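Side-chain contacts in putative oxidoreductase (Yersinia pestis, PDB 3KUX), which probably catalyses an NAD(P)-dependent oxidation or reduction of a substrate not yet identified: residues 259-264 with 270-275; 127-132 with 303-308; 10-13 with 18-21; 71-74 with 79-82. All coordinates share one frame; numbering follows the deposited sequence.

Contact 1 (259-264 with 270-275)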
loop_
_atom_site.group_PDB
_atom_site.type_symbol
_atom_site.label_atom_id
_atom_site.label_comp_id
_atom_site.label_asym_id
_atom_site.label_seq_id
_atom_site.Cartn_x
_atom_site.Cartn_y
_atom_site.Cartn_z
ATOM N N GLU A 259 -9.753 -5.297 -3.997
ATOM C CA GLU A 259 -9.986 -5.590 -2.588
ATOM C C GLU A 259 -11.328 -6.289 -2.352
ATOM O O GLU A 259 -11.395 -7.288 -1.636
ATOM C CB GLU A 259 -9.889 -4.326 -1.737
ATOM C CG GLU A 259 -9.873 -4.618 -0.242
ATOM C CD GLU A 259 -9.540 -3.400 0.606
ATOM O OE1 GLU A 259 -9.750 -2.255 0.138
ATOM O OE2 GLU A 259 -9.068 -3.596 1.749
ATOM N N ASP A 260 -12.390 -5.764 -2.955
ATOM C CA ASP A 260 -13.718 -6.344 -2.799
ATOM C C ASP A 260 -13.774 -7.782 -3.298
ATOM O O ASP A 260 -14.304 -8.665 -2.622
ATOM C CB ASP A 260 -14.773 -5.493 -3.516
ATOM C CG ASP A 260 -15.163 -4.253 -2.721
ATOM O OD1 ASP A 260 -15.418 -4.378 -1.502
ATOM O OD2 ASP A 260 -15.223 -3.155 -3.312
ATOM N N ARG A 261 -13.217 -8.017 -4.480
ATOM C CA ARG A 261 -13.262 -9.339 -5.087
ATOM C C ARG A 261 -12.439 -10.360 -4.304
ATOM O O ARG A 261 -12.779 -11.544 -4.269
ATOM C CB ARG A 261 -12.833 -9.273 -6.553
ATOM C CG ARG A 261 -13.844 -8.550 -7.437
ATOM C CD ARG A 261 -13.332 -8.378 -8.858
ATOM N NE ARG A 261 -13.021 -9.656 -9.496
ATOM C CZ ARG A 261 -12.557 -9.772 -10.735
ATOM N NH1 ARG A 261 -12.348 -8.690 -11.469
ATOM N NH2 ARG A 261 -12.303 -10.968 -11.240
ATOM N N LEU A 262 -11.369 -9.903 -3.664
ATOM C CA LEU A 262 -10.585 -10.786 -2.806
ATOM C C LEU A 262 -11.371 -11.085 -1.540
ATOM O O LEU A 262 -11.490 -12.240 -1.137
ATOM C CB LEU A 262 -9.219 -10.178 -2.476
ATOM C CG LEU A 262 -8.239 -10.108 -3.655
ATOM C CD1 LEU A 262 -6.955 -9.371 -3.281
ATOM C CD2 LEU A 262 -7.934 -11.505 -4.186
ATOM N N LYS A 263 -11.914 -10.036 -0.924
ATOM C CA LYS A 263 -12.836 -10.184 0.201
ATOM C C LYS A 263 -13.888 -11.248 -0.089
ATOM O O LYS A 263 -14.192 -12.085 0.764
ATOM C CB LYS A 263 -13.541 -8.857 0.499
ATOM C CG LYS A 263 -12.865 -8.000 1.557
ATOM C CD LYS A 263 -13.266 -6.535 1.429
ATOM C CE LYS A 263 -14.780 -6.362 1.397
ATOM N NZ LYS A 263 -15.424 -6.855 2.646
ATOM N N ALA A 264 -14.445 -11.204 -1.295
ATOM C CA ALA A 264 -15.515 -12.117 -1.678
ATOM C C ALA A 264 -15.013 -13.546 -1.882
ATOM O O ALA A 264 -15.804 -14.459 -2.121
ATOM C CB ALA A 264 -16.240 -11.609 -2.924
ATOM N N GLN A 270 -7.922 -14.919 -12.714
ATOM C CA GLN A 270 -9.208 -14.569 -13.311
ATOM C C GLN A 270 -8.985 -13.916 -14.670
ATOM O O GLN A 270 -8.163 -13.010 -14.807
ATOM C CB GLN A 270 -9.983 -13.604 -12.411
ATOM C CG GLN A 270 -10.467 -14.199 -11.105
ATOM C CD GLN A 270 -11.583 -15.197 -11.296
ATOM O OE1 GLN A 270 -11.899 -15.966 -10.393
ATOM N NE2 GLN A 270 -12.188 -15.193 -12.478
ATOM N N ALA A 271 -9.725 -14.373 -15.672
ATOM C CA ALA A 271 -9.649 -13.785 -17.002
ATOM C C ALA A 271 -9.648 -12.261 -16.920
ATOM O O ALA A 271 -8.942 -11.581 -17.665
ATOM C CB ALA A 271 -10.816 -14.263 -17.851
ATOM N N ASP A 272 -10.442 -11.730 -16.001
ATOM C CA ASP A 272 -10.672 -10.302 -15.937
ATOM C C ASP A 272 -10.200 -9.718 -14.620
ATOM O O ASP A 272 -10.824 -8.797 -14.095
ATOM C CB ASP A 272 -12.161 -10.024 -16.077
ATOM C CG ASP A 272 -12.962 -10.683 -14.987
ATOM O OD1 ASP A 272 -12.347 -11.388 -14.156
ATOM O OD2 ASP A 272 -14.199 -10.501 -14.960
ATOM N N TRP A 273 -9.106 -10.238 -14.081
ATOM C CA TRP A 273 -8.645 -9.739 -12.798
ATOM C C TRP A 273 -8.301 -8.253 -12.827
ATOM O O TRP A 273 -7.461 -7.814 -13.607
ATOM C CB TRP A 273 -7.444 -10.527 -12.266
ATOM C CG TRP A 273 -7.139 -10.091 -10.881
ATOM C CD1 TRP A 273 -6.085 -9.332 -10.466
ATOM C CD2 TRP A 273 -7.948 -10.327 -9.725
ATOM N NE1 TRP A 273 -6.172 -9.104 -9.111
ATOM C CE2 TRP A 273 -7.309 -9.702 -8.634
ATOM C CE3 TRP A 273 -9.149 -11.014 -9.505
ATOM C CZ2 TRP A 273 -7.829 -9.745 -7.339
ATOM C CZ3 TRP A 273 -9.664 -11.058 -8.225
ATOM C CH2 TRP A 273 -9.003 -10.427 -7.154
ATOM N N GLY A 274 -8.954 -7.484 -11.964
ATOM C CA GLY A 274 -8.601 -6.087 -11.772
ATOM C C GLY A 274 -9.241 -5.117 -12.743
ATOM O O GLY A 274 -8.999 -3.915 -12.661
ATOM N N TYR A 275 -10.053 -5.627 -13.668
ATOM C CA TYR A 275 -10.733 -4.765 -14.634
ATOM C C TYR A 275 -11.492 -3.658 -13.921
ATOM O O TYR A 275 -12.313 -3.918 -13.040
ATOM C CB TYR A 275 -11.691 -5.560 -15.522
ATOM C CG TYR A 275 -11.028 -6.215 -16.712
ATOM C CD1 TYR A 275 -11.492 -5.991 -18.004
ATOM C CD2 TYR A 275 -9.928 -7.055 -16.547
ATOM C CE1 TYR A 275 -10.882 -6.595 -19.100
ATOM C CE2 TYR A 275 -9.309 -7.662 -17.636
ATOM C CZ TYR A 275 -9.790 -7.429 -18.910
ATOM O OH TYR A 275 -9.178 -8.031 -19.992
#
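Q270 meets R261 through its aliphatic stem, CB standing 3.7 Å from R261 NH2. Its backbone carbonyl starts a type I turn that is closed by W273 N. D272 comes next and supplies both polar links to the helix. D272 O accepts from R261 NH1 at 3.0 Å in a nearly straight bond (165°). The oxygen lies close to the guanidinium plane, whereas the nitrogen stands above the carbonyl plane. The second link is a salt bridge, R261 NH2 to D272 OD1 at 2.9 Å, entered from above the carboxylate plane, so the arginine engages D272 end-on through two nitrogens. NH2 has a second anionic partner in E266; the two carboxylates balance its charge and probably hold the guanidinium in place. In the C-terminal alpha/beta domain, R261 thereby ties helix 258-263 to the irregular chain before strand 280-285, where the type I turn (Q270 to W273) runs into a type II turn (D272 to Y275).

W273 carries the apolar half. With CG anti to the backbone N (chi1 -172°), its indole reaches back to the helix, and CH2 packs against L262 CD2 at 3.3 Å, the leucine branch set across the end of the indole. W273 CE3 lies over one face of the R261 guanidinium, but the planes are 60° apart, which excludes a parallel stack. NE1 bonds to Q258, fixing the ring's polar edge to the start of the helix. The backbone of G274 pairs with G300. Y275 N, closing the second turn, reaches D272 O from the face opposite NH1.

Contact 2 (127-132 with 303-308)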
loop_
_atom_site.group_PDB
_atom_site.type_symbol
_atom_site.label_atom_id
_atom_site.label_comp_id
_atom_site.label_asym_id
_atom_site.label_seq_id
_atom_site.Cartn_x
_atom_site.Cartn_y
_atom_site.Cartn_z
ATOM N N ARG A 127 -0.906 -0.670 -3.292
ATOM C CA ARG A 127 -1.661 0.275 -4.108
ATOM C C ARG A 127 -0.825 0.944 -5.190
ATOM O O ARG A 127 -1.344 1.739 -5.972
ATOM C CB ARG A 127 -2.390 1.311 -3.251
ATOM C CG ARG A 127 -3.504 0.703 -2.414
ATOM C CD ARG A 127 -4.589 1.700 -2.082
ATOM N NE ARG A 127 -5.643 1.051 -1.309
ATOM C CZ ARG A 127 -6.809 0.654 -1.807
ATOM N NH1 ARG A 127 -7.094 0.851 -3.086
ATOM N NH2 ARG A 127 -7.697 0.064 -1.019
ATOM N N ARG A 128 0.463 0.619 -5.246
ATOM C CA ARG A 128 1.267 1.009 -6.395
ATOM C C ARG A 128 0.757 0.241 -7.602
ATOM O O ARG A 128 1.220 0.447 -8.728
ATOM C CB ARG A 128 2.748 0.705 -6.171
ATOM C CG ARG A 128 3.420 1.617 -5.164
ATOM C CD ARG A 128 4.918 1.425 -5.176
ATOM N NE ARG A 128 5.569 2.069 -4.039
ATOM C CZ ARG A 128 6.881 2.041 -3.822
ATOM N NH1 ARG A 128 7.683 1.400 -4.665
ATOM N NH2 ARG A 128 7.393 2.649 -2.763
ATOM N N TRP A 129 -0.203 -0.649 -7.359
ATOM C CA TRP A 129 -0.745 -1.493 -8.418
ATOM C C TRP A 129 -2.266 -1.415 -8.535
ATOM O O TRP A 129 -2.898 -2.294 -9.129
ATOM C CB TRP A 129 -0.265 -2.933 -8.247
ATOM C CG TRP A 129 1.187 -3.061 -8.556
ATOM C CD1 TRP A 129 1.756 -3.196 -9.796
ATOM C CD2 TRP A 129 2.269 -3.040 -7.619
ATOM N NE1 TRP A 129 3.125 -3.269 -9.684
ATOM C CE2 TRP A 129 3.467 -3.177 -8.359
ATOM C CE3 TRP A 129 2.342 -2.931 -6.224
ATOM C CZ2 TRP A 129 4.718 -3.198 -7.753
ATOM C CZ3 TRP A 129 3.587 -2.953 -5.621
ATOM C CH2 TRP A 129 4.760 -3.084 -6.387
ATOM N N ASP A 130 -2.838 -0.355 -7.961
ATOM C CA ASP A 130 -4.236 -0.008 -8.165
ATOM C C ASP A 130 -4.459 0.355 -9.624
ATOM O O ASP A 130 -3.582 0.937 -10.272
ATOM C CB ASP A 130 -4.615 1.189 -7.302
ATOM C CG ASP A 130 -5.148 0.790 -5.940
ATOM O OD1 ASP A 130 -5.242 -0.425 -5.665
ATOM O OD2 ASP A 130 -5.481 1.701 -5.145
ATOM N N SER A 131 -5.638 0.023 -10.140
ATOM C CA SER A 131 -5.975 0.324 -11.527
ATOM C C SER A 131 -5.775 1.804 -11.845
ATOM O O SER A 131 -5.162 2.157 -12.853
ATOM C CB SER A 131 -7.420 -0.072 -11.807
ATOM O OG SER A 131 -8.289 0.585 -10.903
ATOM N N ASP A 132 -6.291 2.675 -10.989
ATOM C CA ASP A 132 -6.217 4.099 -11.277
ATOM C C ASP A 132 -4.769 4.598 -11.318
ATOM O O ASP A 132 -4.378 5.331 -12.230
ATOM C CB ASP A 132 -7.092 4.918 -10.308
ATOM C CG ASP A 132 -7.005 4.430 -8.866
ATOM O OD1 ASP A 132 -5.880 4.171 -8.385
ATOM O OD2 ASP A 132 -8.067 4.320 -8.209
ATOM N N PRO A 303 -1.019 -8.754 -7.912
ATOM C CA PRO A 303 -0.102 -9.893 -8.067
ATOM C C PRO A 303 1.296 -9.472 -8.511
ATOM O O PRO A 303 2.266 -10.174 -8.233
ATOM C CB PRO A 303 -0.764 -10.749 -9.154
ATOM C CG PRO A 303 -2.204 -10.358 -9.131
ATOM C CD PRO A 303 -2.230 -8.901 -8.741
ATOM N N ALA A 304 1.404 -8.341 -9.197
ATOM C CA ALA A 304 2.709 -7.859 -9.630
ATOM C C ALA A 304 3.686 -7.738 -8.454
ATOM O O ALA A 304 4.898 -7.890 -8.629
ATOM C CB ALA A 304 2.581 -6.529 -10.367
ATOM N N TYR A 305 3.158 -7.467 -7.262
ATOM C CA TYR A 305 3.997 -7.294 -6.075
ATOM C C TYR A 305 4.737 -8.570 -5.714
ATOM O O TYR A 305 5.967 -8.587 -5.634
ATOM C CB TYR A 305 3.174 -6.833 -4.867
ATOM C CG TYR A 305 3.998 -6.714 -3.603
ATOM C CD1 TYR A 305 4.808 -5.609 -3.386
ATOM C CD2 TYR A 305 3.979 -7.716 -2.631
ATOM C CE1 TYR A 305 5.571 -5.491 -2.233
ATOM C CE2 TYR A 305 4.741 -7.612 -1.478
ATOM C CZ TYR A 305 5.535 -6.493 -1.284
ATOM O OH TYR A 305 6.301 -6.364 -0.143
ATOM N N TYR A 306 3.984 -9.639 -5.482
ATOM C CA TYR A 306 4.584 -10.909 -5.098
ATOM C C TYR A 306 5.425 -11.533 -6.213
ATOM O O TYR A 306 6.472 -12.122 -5.953
ATOM C CB TYR A 306 3.526 -11.877 -4.556
ATOM C CG TYR A 306 3.269 -11.642 -3.090
ATOM C CD1 TYR A 306 4.162 -12.102 -2.134
ATOM C CD2 TYR A 306 2.164 -10.923 -2.662
ATOM C CE1 TYR A 306 3.948 -11.876 -0.787
ATOM C CE2 TYR A 306 1.943 -10.688 -1.317
ATOM C CZ TYR A 306 2.837 -11.169 -0.384
ATOM O OH TYR A 306 2.630 -10.943 0.961
ATOM N N ALA A 307 4.981 -11.387 -7.453
ATOM C CA ALA A 307 5.789 -11.835 -8.565
ATOM C C ALA A 307 7.098 -11.056 -8.536
ATOM O O ALA A 307 8.151 -11.576 -8.903
ATOM C CB ALA A 307 5.058 -11.621 -9.883
ATOM N N GLY A 308 7.024 -9.809 -8.083
ATOM C CA GLY A 308 8.206 -8.968 -7.954
ATOM C C GLY A 308 9.074 -9.424 -6.797
ATOM O O GLY A 308 10.301 -9.418 -6.886
#
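Next to W129, whose indole packs on A304 and Y305, the shortest polar bond is local: R127 NH1 donates to D130 OD2 at 2.8 Å and 160°, a salt bridge on the syn side of the carboxylate, with the oxygen in the guanidinium plane. The bridge spans R128 and W129, and D130 OD1 has a further partner in Y302 OH.

The contact between the segments is apolar. W129 CG lies anti to the carbonyl carbon (chi1 -71°), which directs the indole onto helix 303-313. A304 CB sits over one face at the five-membered end, 3.4 Å from W129 NE1. Further along, W129 CZ3 approaches Y305 CD1 at 3.7 Å, near the plane of the phenol ring and at its edge. The six-membered ring of W129 and the ring of Y305 form an oblique pair, centroids 5.9 Å apart and planes at 68°. R128 CB lies against the opposite indole face, so the ring is sandwiched between its own segment and the helix. Y305 OH bonds to S122, and its ring packs edge-to-face with F124.

W129 thus packs on one side of helix 303-313, while Y305 and Y306 of that helix reach the Rossmann part, consistent with a helix at the domain junction of this two-domain oxidoreductase fold.

Contact 3 (10-13 with 18-21)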
loop_
_atom_site.group_PDB
_atom_site.type_symbol
_atom_site.label_atom_id
_atom_site.label_comp_id
_atom_site.label_asym_id
_atom_site.label_seq_id
_atom_site.Cartn_x
_atom_site.Cartn_y
_atom_site.Cartn_z
ATOM N N VAL A 10 6.974 -20.160 1.541
ATOM C CA VAL A 10 6.606 -18.968 2.295
ATOM C C VAL A 10 5.907 -19.293 3.612
ATOM O O VAL A 10 5.129 -20.244 3.697
ATOM C CB VAL A 10 5.678 -18.064 1.467
ATOM C CG1 VAL A 10 5.374 -16.791 2.227
ATOM C CG2 VAL A 10 6.306 -17.749 0.118
ATOM N N GLY A 11 6.189 -18.492 4.635
ATOM C CA GLY A 11 5.511 -18.608 5.924
ATOM C C GLY A 11 4.690 -17.367 6.240
ATOM O O GLY A 11 5.228 -16.265 6.349
ATOM N N LEU A 12 3.381 -17.546 6.377
ATOM C CA LEU A 12 2.483 -16.436 6.684
ATOM C C LEU A 12 2.202 -16.386 8.183
ATOM O O LEU A 12 2.032 -17.423 8.824
ATOM C CB LEU A 12 1.178 -16.585 5.905
ATOM C CG LEU A 12 0.103 -15.516 6.100
ATOM C CD1 LEU A 12 0.617 -14.155 5.694
ATOM C CD2 LEU A 12 -1.139 -15.871 5.300
ATOM N N LEU A 13 2.152 -15.180 8.739
ATOM C CA LEU A 13 1.974 -15.011 10.180
ATOM C C LEU A 13 0.558 -14.578 10.561
ATOM O O LEU A 13 0.172 -13.425 10.357
ATOM C CB LEU A 13 3.000 -14.015 10.728
ATOM C CG LEU A 13 4.351 -14.593 11.163
ATOM C CD1 LEU A 13 4.857 -15.635 10.186
ATOM C CD2 LEU A 13 5.373 -13.483 11.357
ATOM N N ALA A 18 -5.901 -9.200 6.776
ATOM C CA ALA A 18 -4.907 -9.027 5.725
ATOM C C ALA A 18 -4.433 -10.359 5.138
ATOM O O ALA A 18 -4.321 -10.495 3.921
ATOM C CB ALA A 18 -3.729 -8.210 6.231
ATOM N N SER A 19 -4.152 -11.336 5.998
ATOM C CA SER A 19 -3.687 -12.643 5.536
ATOM C C SER A 19 -4.760 -13.328 4.703
ATOM O O SER A 19 -4.494 -13.895 3.638
ATOM C CB SER A 19 -3.325 -13.530 6.724
ATOM O OG SER A 19 -2.147 -13.072 7.356
ATOM N N LYS A 20 -5.980 -13.259 5.220
ATOM C CA LYS A 20 -7.157 -13.831 4.597
ATOM C C LYS A 20 -7.454 -13.161 3.258
ATOM O O LYS A 20 -7.719 -13.832 2.258
ATOM C CB LYS A 20 -8.334 -13.660 5.562
ATOM C CG LYS A 20 -9.710 -13.580 4.929
ATOM C CD LYS A 20 -10.568 -14.786 5.290
ATOM C CE LYS A 20 -12.050 -14.481 5.092
ATOM N NZ LYS A 20 -12.353 -14.048 3.690
ATOM N N THR A 21 -7.390 -11.835 3.241
ATOM C CA THR A 21 -7.836 -11.061 2.089
ATOM C C THR A 21 -6.760 -10.875 1.018
ATOM O O THR A 21 -7.031 -11.009 -0.172
ATOM C CB THR A 21 -8.377 -9.684 2.525
ATOM O OG1 THR A 21 -9.437 -9.867 3.471
ATOM C CG2 THR A 21 -8.908 -8.913 1.335
#
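L12 leaves its strand with CB directed at the helix and CG anti to the backbone N (chi1 180°), so that the branch point is carried to S19. The side chain can be followed outward. CB itself makes no close approach to residues 18-21, and the touching begins at L12 CG, 3.6 Å from S19 OG and 4.0 Å from S19 CB. At the tip, L12 CD1 comes to 3.4 Å from S19 OG; L12 CD2 lies 3.5 Å from S19 CB and nearly as close to the oxygen. Such distances describe van der Waals contact with a small polar side chain, and the hydroxyl's polar partner is G14 O, not an atom of the leucine. That hydrogen bond anchors the first turn of the helix to the loop leaving the strand and gives the buried S19 oxygen a partner. V72, L35 and V38 from the neighbouring strands and H23 from the same helix also pack on the leucine.

The backbones are only 7.3 Å apart (L12 CA to S19 CA), consistent with the small serine side chain allowing helix 17-28 a close approach to strand 8-13. This is the first beta-alpha-beta unit of the NAD-binding Rossmann fold, whose strand-to-helix loop probably faces the dinucleotide, as in relatives.

Contact 4 (71-74 with 79-82)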
loop_
_atom_site.group_PDB
_atom_site.type_symbol
_atom_site.label_atom_id
_atom_site.label_comp_id
_atom_site.label_asym_id
_atom_site.label_seq_id
_atom_site.Cartn_x
_atom_site.Cartn_y
_atom_site.Cartn_z
ATOM N N ILE A 71 9.072 -14.897 4.900
ATOM C CA ILE A 71 8.125 -14.686 5.988
ATOM C C ILE A 71 7.358 -13.382 5.784
ATOM O O ILE A 71 7.962 -12.317 5.652
ATOM C CB ILE A 71 8.859 -14.611 7.340
ATOM C CG1 ILE A 71 9.452 -15.979 7.700
ATOM C CG2 ILE A 71 7.930 -14.078 8.436
ATOM C CD1 ILE A 71 8.421 -17.051 7.985
ATOM N N VAL A 72 6.030 -13.455 5.755
ATOM C CA VAL A 72 5.230 -12.235 5.648
ATOM C C VAL A 72 4.576 -11.928 6.986
ATOM O O VAL A 72 4.062 -12.821 7.661
ATOM C CB VAL A 72 4.156 -12.301 4.533
ATOM C CG1 VAL A 72 4.743 -12.876 3.244
ATOM C CG2 VAL A 72 2.966 -13.118 4.988
ATOM N N ILE A 73 4.604 -10.658 7.363
ATOM C CA ILE A 73 4.166 -10.251 8.681
ATOM C C ILE A 73 3.077 -9.189 8.595
ATOM O O ILE A 73 3.369 -7.997 8.486
ATOM C CB ILE A 73 5.360 -9.742 9.509
ATOM C CG1 ILE A 73 6.418 -10.846 9.609
ATOM C CG2 ILE A 73 4.906 -9.275 10.886
ATOM C CD1 ILE A 73 7.777 -10.376 10.075
ATOM N N PRO A 74 1.810 -9.630 8.611
ATOM C CA PRO A 74 0.650 -8.759 8.587
ATOM C C PRO A 74 -0.089 -8.751 9.922
ATOM O O PRO A 74 -1.282 -8.454 9.957
ATOM C CB PRO A 74 -0.231 -9.423 7.530
ATOM C CG PRO A 74 0.094 -10.897 7.650
ATOM C CD PRO A 74 1.420 -11.030 8.377
ATOM N N THR A 79 3.711 -5.988 16.980
ATOM C CA THR A 79 4.454 -7.244 16.883
ATOM C C THR A 79 5.437 -7.246 15.717
ATOM O O THR A 79 6.406 -8.006 15.713
ATOM C CB THR A 79 3.510 -8.450 16.726
ATOM O OG1 THR A 79 2.744 -8.305 15.525
ATOM C CG2 THR A 79 2.570 -8.550 17.915
ATOM N N HIS A 80 5.177 -6.393 14.731
ATOM C CA HIS A 80 5.987 -6.329 13.512
ATOM C C HIS A 80 7.490 -6.406 13.772
ATOM O O HIS A 80 8.167 -7.267 13.216
ATOM C CB HIS A 80 5.652 -5.070 12.707
ATOM C CG HIS A 80 4.345 -5.144 11.981
ATOM N ND1 HIS A 80 3.991 -4.251 10.993
ATOM C CD2 HIS A 80 3.313 -6.013 12.088
ATOM C CE1 HIS A 80 2.792 -4.556 10.532
ATOM N NE2 HIS A 80 2.359 -5.625 11.178
ATOM N N PHE A 81 8.007 -5.509 14.611
ATOM C CA PHE A 81 9.450 -5.443 14.871
ATOM C C PHE A 81 10.014 -6.721 15.498
ATOM O O PHE A 81 10.923 -7.335 14.939
ATOM C CB PHE A 81 9.805 -4.227 15.725
ATOM C CG PHE A 81 11.277 -4.086 15.993
ATOM C CD1 PHE A 81 12.146 -3.719 14.981
ATOM C CD2 PHE A 81 11.791 -4.317 17.260
ATOM C CE1 PHE A 81 13.503 -3.589 15.228
ATOM C CE2 PHE A 81 13.147 -4.186 17.514
ATOM C CZ PHE A 81 14.004 -3.824 16.498
ATOM N N PRO A 82 9.487 -7.123 16.666
ATOM C CA PRO A 82 9.906 -8.401 17.228
ATOM C C PRO A 82 9.925 -9.495 16.160
ATOM O O PRO A 82 10.990 -10.020 15.829
ATOM C CB PRO A 82 8.819 -8.693 18.263
ATOM C CG PRO A 82 8.389 -7.349 18.723
ATOM C CD PRO A 82 8.545 -6.413 17.548
#
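The imidazole of H80 is the flat group here, and I73 O lies over one of its faces, 3.7 Å from NE2 and displaced toward the rim. P74 C approaches NE2 obliquely, at 4.2 Å. The ring's nitrogens are engaged by other backbone carbonyls: NE2 bonds to T75 O and ND1 to F100 O. Two bonds from different atoms of one ring fix its rotation, so its placement over the I73 carbonyl is set by partners in the loops after strands 70-73 and 93-96.

The surroundings are those of a beta-alpha-beta unit, strand 70-73, helix 80-89 and strand 93-96, in the Rossmann domain. H80 lies in the first turn of helix 80-89 and joins two of the loops at the carboxyl end of the parallel sheet, the end where Rossmann dehydrogenases typically hold their dinucleotide.

The apolar part of the contact is narrow. I73 CG2 is anti to the backbone N, and this branch reaches H80 CD2 at 3.8 Å and H80 CA at 4.1 Å; the two side chains run alongside but point opposite ways. The backbones are correspondingly close, I73 CA lying 6.5 Å from H80 CA. V96 packs on the histidine from the next strand, and P74, directed away from residues 79-82, touches A18, S19 and H23 of helix 17-28.

How the contacts relate
Contacts 3 and 4 are buried and belong to one Rossmann sheet: strands 8-13 and 70-73 are neighbours, with G11 O and V72 N 3.0 Å apart, a probable hydrogen bond. Each packs a strand against the helix that follows it, and in both a side-chain polar atom of the helix, S19 OG or H80 NE2, is bonded to a loop carbonyl. Contacts 1 and 2 are only partly buried. Contact 1, toward the surface, combines a salt bridge, a backbone acceptor and indole packing; contact 2, its centre about 9 Å from the chain's centre, is aromatic and apolar. Both touch the Rossmann elements: L262 of contact 1 packs on T21 of contact 3, and Y306 of contact 2 on V72 of contact 4.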